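Local atomic coordinates of accelerated cell death 11 (Arabidopsis thaliana, PDB entry 4NT1), a protein that selectively transfers ceramide-1-phosphate and phytoceramide-1-phosphate between membranes, using the all-helical fold of the glycolipid transfer protein family. Residues A[23-28]-A[188-193]; A[39-44]-A[107-112]; A[81-86]-A[100-105]. All coordinates share one frame; numbering follows the deposited sequence.

In the fold
All three contacts join helices through apolar side chains. Interaction 2 is the core one: its centre lies about 3 Å from the centre of the chain, and all its touching residues are buried. Interactions 1 and 3 lie farther out, each about 15 Å from that centre. Interaction 1 is only partly buried and adds a tyrosine ring to the aliphatic contacts; interaction 3 is buried and relies on two methionines. Helix 98-121 serves both interactions 2 and 3, which meet where Cys41 SG lies 3.5 Å from Val105 CG1. Interaction 1 reaches the same helix through Ile191, whose CD1 is 3.6 Å from Asp110 CA. Along the chain, interaction 3 nests in interaction 2, and 2 in 1.

Interaction 1: residues A[23-28]-A[188-193]; sequences IIVNSP and APLITY
Val25 meets Pro189, Leu190 and Tyr193 at the C-terminal end of helix 10-25. Its CB points toward helix 173-199, and in the conformer described, one of two, its methyls divide the work. CG1 stands anti to the carbonyl carbon (chi1 -62°) and is directed over one face of the Tyr193 ring. There it makes a CH-pi contact, with Val25 CG1 4.1 Å from the ring centroid and 23° off the ring normal. The methyl is displaced toward the rim, so its nearest ring atom is Tyr193 CG, 3.8 Å from Val25 CG1. The same methyl also touches Leu190, with Val25 CG1 4.0 Å from Leu190 CD1. The other methyl, Val25 CG2, reaches the proline ring more loosely, 4.2 Å from Pro189 CB. Just beyond the helix, Ser27 OG donates a 2.7 Å hydrogen bond to Ile24 O, which also accepts the Ser27 backbone N-H. Val32, in the following loop, touches both Val25 and Tyr193, while Leu190 continues onto Phe18 and Leu21. The contact is partly buried and far from the lipid headgroup site. It is helix-on-helix packing within the all-alpha GLTP fold, joining the first modelled helix to the last.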
ATOM      1  N   ILE A  23       5.231  -5.089  14.504  1.00 20.67           N
ATOM      2  CA  ILE A  23       5.573  -5.217  15.925  1.00 21.64           C
ATOM      3  C   ILE A  23       4.710  -4.314  16.802  1.00 20.63           C
ATOM      4  O   ILE A  23       4.226  -4.741  17.852  1.00 22.91           O
ATOM      5  CB  ILE A  23       7.058  -4.918  16.180  1.00 20.05           C
ATOM      6  CG1 ILE A  23       7.928  -6.001  15.545  1.00 24.01           C
ATOM      7  CG2 ILE A  23       7.327  -4.781  17.679  1.00 22.32           C
ATOM      8  CD1 ILE A  23       9.419  -5.650  15.506  1.00 21.62           C
ATOM      9  N   ILE A  24       4.520  -3.066  16.374  1.00 16.82           N
ATOM     10  CA  ILE A  24       3.671  -2.127  17.098  1.00 18.58           C
ATOM     11  C   ILE A  24       2.211  -2.592  17.156  1.00 21.13           C
ATOM     12  O   ILE A  24       1.591  -2.581  18.220  1.00 22.79           O
ATOM     13  CB  ILE A  24       3.738  -0.712  16.475  1.00 18.63           C
ATOM     14  CG1 ILE A  24       5.130  -0.099  16.691  1.00 18.20           C
ATOM     15  CG2 ILE A  24       2.634   0.187  17.065  1.00 20.92           C
ATOM     16  CD1 ILE A  24       5.390   1.150  15.817  1.00 20.57           C
ATOM     17  N   VAL A  25       1.654  -3.009  16.023  1.00 20.10           N
ATOM     18  CA  VAL A  25       0.250  -3.411  16.030  0.62 19.70           C
ATOM     19  C   VAL A  25       0.038  -4.688  16.823  1.00 20.41           C
ATOM     20  O   VAL A  25      -1.065  -4.946  17.293  1.00 22.64           O
ATOM     21  CB  VAL A  25      -0.357  -3.580  14.618  0.62 21.59           C
ATOM     22  CG1 VAL A  25      -0.323  -2.256  13.851  0.62 18.98           C
ATOM     23  CG2 VAL A  25       0.331  -4.695  13.863  0.62 20.11           C
ATOM     24  N   ASN A  26       1.100  -5.465  17.004  1.00 21.88           N
ATOM     25  CA  ASN A  26       0.984  -6.734  17.724  1.00 22.44           C
ATOM     26  C   ASN A  26       1.433  -6.605  19.174  1.00 31.95           C
ATOM     27  O   ASN A  26       1.507  -7.590  19.903  1.00 31.94           O
ATOM     28  CB  ASN A  26       1.799  -7.822  17.019  1.00 26.02           C
ATOM     29  CG  ASN A  26       1.258  -9.206  17.280  1.00 34.85           C
ATOM     30  OD1 ASN A  26       2.012 -10.144  17.547  1.00 42.91           O
ATOM     31  ND2 ASN A  26      -0.061  -9.342  17.210  1.00 35.85           N
ATOM     32  N   SER A  27       1.743  -5.378  19.579  1.00 30.39           N
ATOM     33  CA  SER A  27       2.235  -5.126  20.930  1.00 31.98           C
ATOM     34  C   SER A  27       1.078  -4.732  21.844  1.00 26.90           C
ATOM     35  O   SER A  27       0.019  -4.301  21.376  1.00 25.20           O
ATOM     36  CB  SER A  27       3.305  -4.028  20.918  1.00 27.53           C
ATOM     37  OG  SER A  27       2.725  -2.755  20.654  1.00 36.78           O
ATOM     38  N   PRO A  28       1.270  -4.887  23.160  1.00 28.35           N
ATOM     39  CA  PRO A  28       0.247  -4.431  24.108  1.00 29.41           C
ATOM     40  C   PRO A  28      -0.068  -2.944  23.897  1.00 33.03           C
ATOM     41  O   PRO A  28       0.846  -2.146  23.644  1.00 31.18           O
ATOM     42  CB  PRO A  28       0.913  -4.657  25.469  1.00 32.18           C
ATOM     43  CG  PRO A  28       1.873  -5.786  25.222  1.00 36.32           C
ATOM     44  CD  PRO A  28       2.403  -5.549  23.831  1.00 33.01           C
ATOM     45  N   ALA A 188       0.168  -7.638   6.404  1.00 21.72           N
ATOM     46  CA  ALA A 188      -1.146  -8.253   6.595  1.00 20.22           C
ATOM     47  C   ALA A 188      -1.805  -7.830   7.908  1.00 19.63           C
ATOM     48  O   ALA A 188      -2.933  -7.342   7.894  1.00 19.51           O
ATOM     49  CB  ALA A 188      -1.086  -9.780   6.454  1.00 22.75           C
ATOM     50  N   PRO A 189      -1.106  -7.989   9.049  1.00 22.66           N
ATOM     51  CA  PRO A 189      -1.714  -7.544  10.312  1.00 18.67           C
ATOM     52  C   PRO A 189      -1.931  -6.030  10.371  1.00 19.08           C
ATOM     53  O   PRO A 189      -2.879  -5.583  11.011  1.00 18.29           O
ATOM     54  CB  PRO A 189      -0.687  -7.967  11.381  1.00 21.88           C
ATOM     55  CG  PRO A 189       0.578  -8.228  10.636  1.00 22.56           C
ATOM     56  CD  PRO A 189       0.195  -8.651   9.254  1.00 22.25           C
ATOM     57  N   LEU A 190      -1.051  -5.258   9.736  1.00 19.30           N
ATOM     58  CA  LEU A 190      -1.209  -3.805   9.678  1.00 19.90           C
ATOM     59  C   LEU A 190      -2.481  -3.403   8.929  1.00 18.52           C
ATOM     60  O   LEU A 190      -3.256  -2.539   9.380  1.00 19.23           O
ATOM     61  CB  LEU A 190       0.024  -3.176   9.006  1.00 20.44           C
ATOM     62  CG  LEU A 190      -0.074  -1.672   8.745  1.00 19.26           C
ATOM     63  CD1 LEU A 190      -0.228  -0.948  10.062  1.00 16.54           C
ATOM     64  CD2 LEU A 190       1.158  -1.187   7.958  1.00 18.67           C
ATOM     65  N   ILE A 191      -2.691  -4.033   7.780  1.00 21.02           N
ATOM     66  CA  ILE A 191      -3.863  -3.765   6.961  1.00 20.05           C
ATOM     67  C   ILE A 191      -5.140  -4.150   7.708  1.00 22.27           C
ATOM     68  O   ILE A 191      -6.134  -3.436   7.657  1.00 21.37           O
ATOM     69  CB  ILE A 191      -3.760  -4.496   5.616  1.00 20.11           C
ATOM     70  CG1 ILE A 191      -2.726  -3.794   4.732  1.00 22.63           C
ATOM     71  CG2 ILE A 191      -5.131  -4.575   4.919  1.00 23.58           C
ATOM     72  CD1 ILE A 191      -2.140  -4.676   3.655  1.00 20.94           C
ATOM     73  N   THR A 192      -5.107  -5.277   8.408  1.00 21.84           N
ATOM     74  CA  THR A 192      -6.252  -5.707   9.220  1.00 17.30           C
ATOM     75  C   THR A 192      -6.487  -4.714  10.359  1.00 22.06           C
ATOM     76  O   THR A 192      -7.623  -4.360  10.671  1.00 21.52           O
ATOM     77  CB  THR A 192      -5.990  -7.104   9.832  1.00 26.36           C
ATOM     78  OG1 THR A 192      -5.890  -8.076   8.782  1.00 27.17           O
ATOM     79  CG2 THR A 192      -7.116  -7.504  10.760  1.00 25.95           C
ATOM     80  N   TYR A 193      -5.400  -4.287  10.994  1.00 18.97           N
ATOM     81  CA  TYR A 193      -5.475  -3.267  12.036  1.00 20.02           C
ATOM     82  C   TYR A 193      -6.139  -2.005  11.478  1.00 20.39           C
ATOM     83  O   TYR A 193      -6.999  -1.412  12.123  1.00 19.67           O
ATOM     84  CB  TYR A 193      -4.077  -2.944  12.588  1.00 19.78           C
ATOM     85  CG  TYR A 193      -4.063  -1.765  13.539  1.00 21.11           C
ATOM     86  CD1 TYR A 193      -4.304  -1.936  14.896  1.00 23.28           C
ATOM     87  CD2 TYR A 193      -3.827  -0.479  13.073  1.00 20.36           C
ATOM     88  CE1 TYR A 193      -4.307  -0.855  15.765  1.00 25.62           C
ATOM     89  CE2 TYR A 193      -3.827   0.611  13.936  1.00 22.78           C
ATOM     90  CZ  TYR A 193      -4.069   0.414  15.276  1.00 26.19           C
ATOM     91  OH  TYR A 193      -4.072   1.488  16.132  1.00 29.62           O
TER

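Interaction 2: residues A[39-44]-A[107-112]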
ATOM      1  N   HIS A  39       5.869   7.773   6.750  1.00 20.28           N
ATOM      2  CA  HIS A  39       7.203   7.553   6.198  1.00 20.70           C
ATOM      3  C   HIS A  39       7.369   6.146   5.601  1.00 20.42           C
ATOM      4  O   HIS A  39       7.942   5.989   4.519  1.00 18.19           O
ATOM      5  CB  HIS A  39       8.281   7.798   7.263  1.00 23.22           C
ATOM      6  CG  HIS A  39       8.513   9.247   7.570  1.00 30.94           C
ATOM      7  ND1 HIS A  39       9.655   9.702   8.193  1.00 39.11           N
ATOM      8  CD2 HIS A  39       7.744  10.342   7.349  1.00 33.94           C
ATOM      9  CE1 HIS A  39       9.583  11.014   8.336  1.00 37.61           C
ATOM     10  NE2 HIS A  39       8.437  11.427   7.826  1.00 32.64           N
ATOM     11  N   ALA A  40       6.877   5.130   6.304  1.00 18.98           N
ATOM     12  CA  ALA A  40       6.952   3.756   5.799  1.00 18.49           C
ATOM     13  C   ALA A  40       6.173   3.615   4.498  1.00 20.50           C
ATOM     14  O   ALA A  40       6.633   2.995   3.541  1.00 18.55           O
ATOM     15  CB  ALA A  40       6.431   2.777   6.837  1.00 21.50           C
ATOM     16  N   CYS A  41       4.982   4.199   4.471  1.00 15.63           N
ATOM     17  CA  CYS A  41       4.165   4.179   3.270  1.00 16.96           C
ATOM     18  C   CYS A  41       4.879   4.852   2.100  1.00 18.70           C
ATOM     19  O   CYS A  41       4.721   4.433   0.948  1.00 20.52           O
ATOM     20  CB  CYS A  41       2.813   4.838   3.534  1.00 20.86           C
ATOM     21  SG  CYS A  41       1.749   3.878   4.653  1.00 19.84           S
ATOM     22  N   SER A  42       5.673   5.877   2.395  1.00 18.67           N
ATOM     23  CA  SER A  42       6.388   6.596   1.349  0.53 18.81           C
ATOM     24  C   SER A  42       7.491   5.738   0.729  1.00 18.95           C
ATOM     25  O   SER A  42       7.870   5.942  -0.418  1.00 21.73           O
ATOM     26  CB  SER A  42       6.943   7.925   1.868  0.53 19.77           C
ATOM     27  OG  SER A  42       7.466   8.705   0.806  0.53 21.13           O
ATOM     28  N   LEU A  43       7.988   4.757   1.474  1.00 19.62           N
ATOM     29  CA  LEU A  43       9.003   3.862   0.911  1.00 21.01           C
ATOM     30  C   LEU A  43       8.415   2.975  -0.184  1.00 22.22           C
ATOM     31  O   LEU A  43       9.130   2.490  -1.065  1.00 20.07           O
ATOM     32  CB  LEU A  43       9.646   3.003   1.996  1.00 18.73           C
ATOM     33  CG  LEU A  43      10.413   3.761   3.083  1.00 22.51           C
ATOM     34  CD1 LEU A  43      10.853   2.800   4.196  1.00 23.25           C
ATOM     35  CD2 LEU A  43      11.607   4.507   2.494  1.00 26.23           C
ATOM     36  N   VAL A  44       7.107   2.761  -0.114  1.00 20.00           N
ATOM     37  CA  VAL A  44       6.401   1.940  -1.091  1.00 20.18           C
ATOM     38  C   VAL A  44       6.055   2.721  -2.367  1.00 21.87           C
ATOM     39  O   VAL A  44       5.951   2.143  -3.447  1.00 19.40           O
ATOM     40  CB  VAL A  44       5.103   1.369  -0.475  1.00 21.56           C
ATOM     41  CG1 VAL A  44       4.278   0.642  -1.529  1.00 21.25           C
ATOM     42  CG2 VAL A  44       5.425   0.435   0.691  1.00 19.09           C
ATOM     43  N   ARG A 107      -5.410   0.966   0.829  1.00 18.93           N
ATOM     44  CA  ARG A 107      -5.631   0.192  -0.391  1.00 20.41           C
ATOM     45  C   ARG A 107      -4.331  -0.041  -1.162  1.00 18.21           C
ATOM     46  O   ARG A 107      -4.100  -1.132  -1.698  1.00 20.68           O
ATOM     47  CB  ARG A 107      -6.694   0.856  -1.276  1.00 20.46           C
ATOM     48  CG  ARG A 107      -8.087   0.790  -0.675  1.00 20.89           C
ATOM     49  CD  ARG A 107      -9.062   1.675  -1.426  1.00 25.76           C
ATOM     50  NE  ARG A 107     -10.387   1.632  -0.817  1.00 27.83           N
ATOM     51  CZ  ARG A 107     -11.341   2.530  -1.037  1.00 26.04           C
ATOM     52  NH1 ARG A 107     -11.123   3.553  -1.860  1.00 24.72           N
ATOM     53  NH2 ARG A 107     -12.520   2.393  -0.443  1.00 27.60           N
ATOM     54  N   GLY A 108      -3.480   0.978  -1.227  1.00 15.17           N
ATOM     55  CA  GLY A 108      -2.190   0.824  -1.872  1.00 17.51           C
ATOM     56  C   GLY A 108      -1.315  -0.234  -1.207  1.00 17.50           C
ATOM     57  O   GLY A 108      -0.685  -1.053  -1.880  1.00 16.65           O
ATOM     58  N   LEU A 109      -1.266  -0.212   0.126  1.00 15.63           N
ATOM     59  CA  LEU A 109      -0.487  -1.205   0.866  1.00 18.10           C
ATOM     60  C   LEU A 109      -1.005  -2.600   0.573  1.00 17.71           C
ATOM     61  O   LEU A 109      -0.226  -3.547   0.443  1.00 19.05           O
ATOM     62  CB  LEU A 109      -0.568  -0.960   2.368  1.00 17.12           C
ATOM     63  CG  LEU A 109       0.004   0.359   2.867  1.00 18.47           C
ATOM     64  CD1 LEU A 109      -0.249   0.505   4.367  1.00 19.49           C
ATOM     65  CD2 LEU A 109       1.505   0.493   2.539  1.00 16.50           C
ATOM     66  N   ASP A 110      -2.326  -2.722   0.481  1.00 18.49           N
ATOM     67  CA  ASP A 110      -2.967  -4.002   0.204  1.00 16.70           C
ATOM     68  C   ASP A 110      -2.644  -4.451  -1.221  1.00 19.25           C
ATOM     69  O   ASP A 110      -2.305  -5.615  -1.442  1.00 19.78           O
ATOM     70  CB  ASP A 110      -4.487  -3.873   0.427  1.00 19.11           C
ATOM     71  CG  ASP A 110      -5.183  -5.210   0.630  1.00 25.84           C
ATOM     72  OD1 ASP A 110      -4.502  -6.218   0.900  1.00 23.39           O
ATOM     73  OD2 ASP A 110      -6.436  -5.238   0.528  1.00 22.27           O
ATOM     74  N   MET A 111      -2.709  -3.541  -2.194  1.00 17.49           N
ATOM     75  CA  MET A 111      -2.362  -3.937  -3.564  1.00 21.33           C
ATOM     76  C   MET A 111      -0.922  -4.458  -3.661  1.00 21.71           C
ATOM     77  O   MET A 111      -0.652  -5.431  -4.362  1.00 20.31           O
ATOM     78  CB  MET A 111      -2.570  -2.806  -4.580  1.00 18.26           C
ATOM     79  CG  MET A 111      -2.672  -3.345  -6.040  1.00 18.78           C
ATOM     80  SD  MET A 111      -1.979  -2.230  -7.278  1.00 24.80           S
ATOM     81  CE  MET A 111      -0.225  -2.619  -7.195  1.00 28.13           C
ATOM     82  N   VAL A 112       0.000  -3.793  -2.974  1.00 16.81           N
ATOM     83  CA  VAL A 112       1.393  -4.226  -2.977  1.00 17.70           C
ATOM     84  C   VAL A 112       1.511  -5.588  -2.293  1.00 17.84           C
ATOM     85  O   VAL A 112       2.204  -6.476  -2.791  1.00 20.25           O
ATOM     86  CB  VAL A 112       2.344  -3.184  -2.350  1.00 16.79           C
ATOM     87  CG1 VAL A 112       3.787  -3.738  -2.287  1.00 16.07           C
ATOM     88  CG2 VAL A 112       2.320  -1.884  -3.160  1.00 18.58           C
TER
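Segments 39-44 and 107-112, of helices 34-51 and 98-121, run at 49° to each other, with their axes 10.7 Å apart at closest approach and Cys41 and Leu109 nearest in the backbone. The separation is bridged by four buried side chains. Val44 and Val112 both point toward the opposite helix and pass side by side, running opposite ways. Their closest methyls are Val44 CG1 and Val112 CG2, at 3.6 Å. The Val44 methyl is anti to its own backbone N (chi1 174°), whereas the Val112 methyl is anti to its carbonyl carbon. Leu109 extends its branched end to Cys41, and the sulfur meets both methyls: Cys41 SG is 3.9 Å from Leu109 CD1 and 4.0 Å from CD2 of the same leucine. A looser contact, 4.3 Å between Val44 CG2 and Leu109 CD2, links the two pairs. The backbone carbonyls of Cys41 and Leu109 are hydrogen-bonded to the hydroxyls of Tyr62 and Tyr183. Phe18 of helix 10-25 packs on Val44 and Leu109 together, so a third helix covers this junction. Farther along, Val112 rests on Leu47 and Phe48 of helix 34-51, extending the contact between the same two helices through the middle of the all-helical fold.

Interaction 3: residues A[81-86]-A[100-105]; sequences VMMDKD and RNLLRV
This is a buried, wholly apolar contact between two helices close in the chain, 79-88 and the start of 98-121. Within 100-105, Leu102 alone touches segment 81-86. It points toward that segment and meets Met82 and Met83. Its CD2 methyl does most of the touching, lying 3.9 Å from Met82 CE and 3.8 Å from Met83 SD. The two methionines therefore use different atoms. Met82 runs extended through its first two torsions, with CG anti to the backbone N (chi1 -169°), then bends at chi3. The bend places its terminal methyl near both ends of the leucine, with Met82 CE also 4.0 Å from Leu102 CB. Met83 leaves with CG anti to the carbonyl carbon (chi1 -71°). The Met83 and Leu102 side chains cross at about a right angle, and the sulfur is the atom that touches CD2. Phe198 of helix 173-199 covers both Met83 and Leu102, and Phe37 of helix 34-51 also packs on the leucine. Nearby, Asp86 OD2 is hydrogen-bonded to Thr99 OG1, a polar tie between the same two helices. Arg100 and Arg104, both of which bind the ceramide-1-phosphate headgroup, stand on the same stretch of helix as Leu102 but take no part in the apolar contact. The arrangement belongs to the GLTP fold, where this helix carries phosphate-binding arginines as well as core residues.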
ATOM      1  N   VAL A  81      -5.983   8.702  17.262  1.00 23.01           N
ATOM      2  CA  VAL A  81      -6.285  10.095  17.563  1.00 22.21           C
ATOM      3  C   VAL A  81      -6.715  10.837  16.305  1.00 21.32           C
ATOM      4  O   VAL A  81      -7.691  11.589  16.324  1.00 20.75           O
ATOM      5  CB  VAL A  81      -5.088  10.792  18.256  1.00 22.96           C
ATOM      6  CG1 VAL A  81      -5.241  12.309  18.251  1.00 25.90           C
ATOM      7  CG2 VAL A  81      -4.940  10.263  19.680  1.00 25.08           C
ATOM      8  N   MET A  82      -5.999  10.591  15.210  1.00 21.65           N
ATOM      9  CA  MET A  82      -6.291  11.207  13.923  1.00 18.18           C
ATOM     10  C   MET A  82      -7.731  10.914  13.498  1.00 20.50           C
ATOM     11  O   MET A  82      -8.482  11.822  13.131  1.00 19.05           O
ATOM     12  CB  MET A  82      -5.317  10.666  12.875  1.00 23.58           C
ATOM     13  CG  MET A  82      -5.310  11.391  11.550  1.00 24.31           C
ATOM     14  SD  MET A  82      -4.199  10.578  10.374  1.00 22.30           S
ATOM     15  CE  MET A  82      -5.217   9.181   9.885  1.00 20.44           C
ATOM     16  N   MET A  83      -8.118   9.646  13.560  1.00 18.36           N
ATOM     17  CA  MET A  83      -9.466   9.254  13.155  1.00 20.15           C
ATOM     18  C   MET A  83     -10.528   9.753  14.115  1.00 22.17           C
ATOM     19  O   MET A  83     -11.606  10.168  13.683  1.00 19.63           O
ATOM     20  CB  MET A  83      -9.570   7.737  12.972  1.00 18.29           C
ATOM     21  CG  MET A  83      -8.829   7.270  11.748  1.00 22.46           C
ATOM     22  SD  MET A  83      -8.874   5.490  11.566  1.00 23.02           S
ATOM     23  CE  MET A  83     -10.577   5.247  11.042  1.00 22.46           C
ATOM     24  N   ASP A  84     -10.242   9.708  15.411  1.00 20.39           N
ATOM     25  CA  ASP A  84     -11.209  10.189  16.397  1.00 20.55           C
ATOM     26  C   ASP A  84     -11.548  11.667  16.141  1.00 20.68           C
ATOM     27  O   ASP A  84     -12.702  12.075  16.273  1.00 23.97           O
ATOM     28  CB  ASP A  84     -10.687  10.003  17.828  1.00 21.55           C
ATOM     29  CG  ASP A  84     -10.797   8.556  18.325  1.00 25.15           C
ATOM     30  OD1 ASP A  84     -11.522   7.749  17.713  1.00 27.99           O
ATOM     31  OD2 ASP A  84     -10.165   8.246  19.353  1.00 28.97           O
ATOM     32  N   LYS A  85     -10.553  12.476  15.779  1.00 21.61           N
ATOM     33  CA  LYS A  85     -10.825  13.896  15.521  1.00 23.77           C
ATOM     34  C   LYS A  85     -11.720  14.101  14.293  1.00 23.90           C
ATOM     35  O   LYS A  85     -12.542  15.027  14.261  1.00 21.42           O
ATOM     36  CB  LYS A  85      -9.527  14.705  15.408  1.00 20.35           C
ATOM     37  CG  LYS A  85      -8.715  14.726  16.712  1.00 23.70           C
ATOM     38  CD  LYS A  85      -7.324  15.304  16.490  1.00 34.95           C
ATOM     39  CE  LYS A  85      -7.349  16.813  16.429  1.00 34.75           C
ATOM     40  NZ  LYS A  85      -7.705  17.410  17.754  1.00 50.40           N
ATOM     41  N   ASP A  86     -11.569  13.239  13.288  1.00 22.04           N
ATOM     42  CA  ASP A  86     -12.456  13.304  12.124  1.00 22.33           C
ATOM     43  C   ASP A  86     -13.876  12.878  12.493  1.00 24.48           C
ATOM     44  O   ASP A  86     -14.848  13.426  11.979  1.00 22.86           O
ATOM     45  CB  ASP A  86     -11.944  12.429  10.977  1.00 21.69           C
ATOM     46  CG  ASP A  86     -10.862  13.110  10.159  1.00 24.09           C
ATOM     47  OD1 ASP A  86     -10.769  14.358  10.199  1.00 20.45           O
ATOM     48  OD2 ASP A  86     -10.121  12.397   9.450  1.00 23.08           O
ATOM     49  N   ARG A 100     -10.016   9.852   5.230  1.00 17.54           N
ATOM     50  CA  ARG A 100     -10.230   9.501   3.825  1.00 19.54           C
ATOM     51  C   ARG A 100      -8.905   9.139   3.155  1.00 20.48           C
ATOM     52  O   ARG A 100      -8.812   8.145   2.426  1.00 21.54           O
ATOM     53  CB  ARG A 100     -10.915  10.654   3.081  1.00 24.81           C
ATOM     54  CG  ARG A 100     -11.137  10.399   1.592  1.00 28.36           C
ATOM     55  CD  ARG A 100     -12.044  11.475   0.984  1.00 27.65           C
ATOM     56  NE  ARG A 100     -12.250  11.268  -0.445  1.00 38.51           N
ATOM     57  CZ  ARG A 100     -13.349  10.744  -0.974  1.00 45.45           C
ATOM     58  NH1 ARG A 100     -14.362  10.381  -0.194  1.00 45.44           N
ATOM     59  NH2 ARG A 100     -13.439  10.592  -2.287  1.00 56.00           N
ATOM     60  N   ASN A 101      -7.879   9.947   3.394  1.00 19.55           N
ATOM     61  CA  ASN A 101      -6.580   9.669   2.798  1.00 19.36           C
ATOM     62  C   ASN A 101      -5.984   8.382   3.348  1.00 19.32           C
ATOM     63  O   ASN A 101      -5.384   7.608   2.607  1.00 17.56           O
ATOM     64  CB  ASN A 101      -5.650  10.866   2.932  1.00 21.77           C
ATOM     65  CG  ASN A 101      -6.101  12.024   2.062  1.00 23.81           C
ATOM     66  OD1 ASN A 101      -6.831  11.822   1.094  1.00 34.67           O
ATOM     67  ND2 ASN A 101      -5.677  13.223   2.394  1.00 27.52           N
ATOM     68  N   LEU A 102      -6.209   8.124   4.637  1.00 15.90           N
ATOM     69  CA  LEU A 102      -5.789   6.858   5.234  1.00 17.11           C
ATOM     70  C   LEU A 102      -6.392   5.651   4.521  1.00 17.29           C
ATOM     71  O   LEU A 102      -5.692   4.665   4.267  1.00 16.52           O
ATOM     72  CB  LEU A 102      -6.125   6.810   6.730  1.00 17.12           C
ATOM     73  CG  LEU A 102      -5.724   5.513   7.444  1.00 15.43           C
ATOM     74  CD1 LEU A 102      -4.202   5.266   7.376  1.00 20.48           C
ATOM     75  CD2 LEU A 102      -6.192   5.526   8.892  1.00 15.93           C
ATOM     76  N   LEU A 103      -7.692   5.710   4.226  1.00 18.31           N
ATOM     77  CA  LEU A 103      -8.349   4.613   3.536  1.00 18.22           C
ATOM     78  C   LEU A 103      -7.699   4.382   2.171  1.00 18.43           C
ATOM     79  O   LEU A 103      -7.475   3.240   1.764  1.00 17.95           O
ATOM     80  CB  LEU A 103      -9.851   4.884   3.404  1.00 16.82           C
ATOM     81  CG  LEU A 103     -10.708   3.799   2.762  1.00 20.38           C
ATOM     82  CD1 LEU A 103     -10.530   2.482   3.501  1.00 19.39           C
ATOM     83  CD2 LEU A 103     -12.167   4.236   2.771  1.00 22.26           C
ATOM     84  N   ARG A 104      -7.394   5.461   1.457  1.00 17.95           N
ATOM     85  CA  ARG A 104      -6.740   5.329   0.158  1.00 18.98           C
ATOM     86  C   ARG A 104      -5.337   4.715   0.277  1.00 18.62           C
ATOM     87  O   ARG A 104      -4.953   3.837  -0.521  1.00 19.23           O
ATOM     88  CB  ARG A 104      -6.679   6.670  -0.583  1.00 21.95           C
ATOM     89  CG  ARG A 104      -7.921   6.948  -1.431  1.00 26.95           C
ATOM     90  CD  ARG A 104      -8.974   7.710  -0.664  1.00 31.06           C
ATOM     91  NE  ARG A 104     -10.211   7.830  -1.430  1.00 35.21           N
ATOM     92  CZ  ARG A 104     -11.363   7.261  -1.083  1.00 35.00           C
ATOM     93  NH1 ARG A 104     -12.440   7.422  -1.839  1.00 33.75           N
ATOM     94  NH2 ARG A 104     -11.445   6.543   0.028  1.00 32.68           N
ATOM     95  N   VAL A 105      -4.586   5.150   1.282  1.00 16.33           N
ATOM     96  CA  VAL A 105      -3.250   4.611   1.513  1.00 17.21           C
ATOM     97  C   VAL A 105      -3.332   3.122   1.853  1.00 18.12           C
ATOM     98  O   VAL A 105      -2.585   2.310   1.312  1.00 17.03           O
ATOM     99  CB  VAL A 105      -2.503   5.393   2.601  1.00 17.86           C
ATOM    100  CG1 VAL A 105      -1.242   4.648   3.009  1.00 18.36           C
ATOM    101  CG2 VAL A 105      -2.158   6.787   2.084  1.00 16.92           C
TER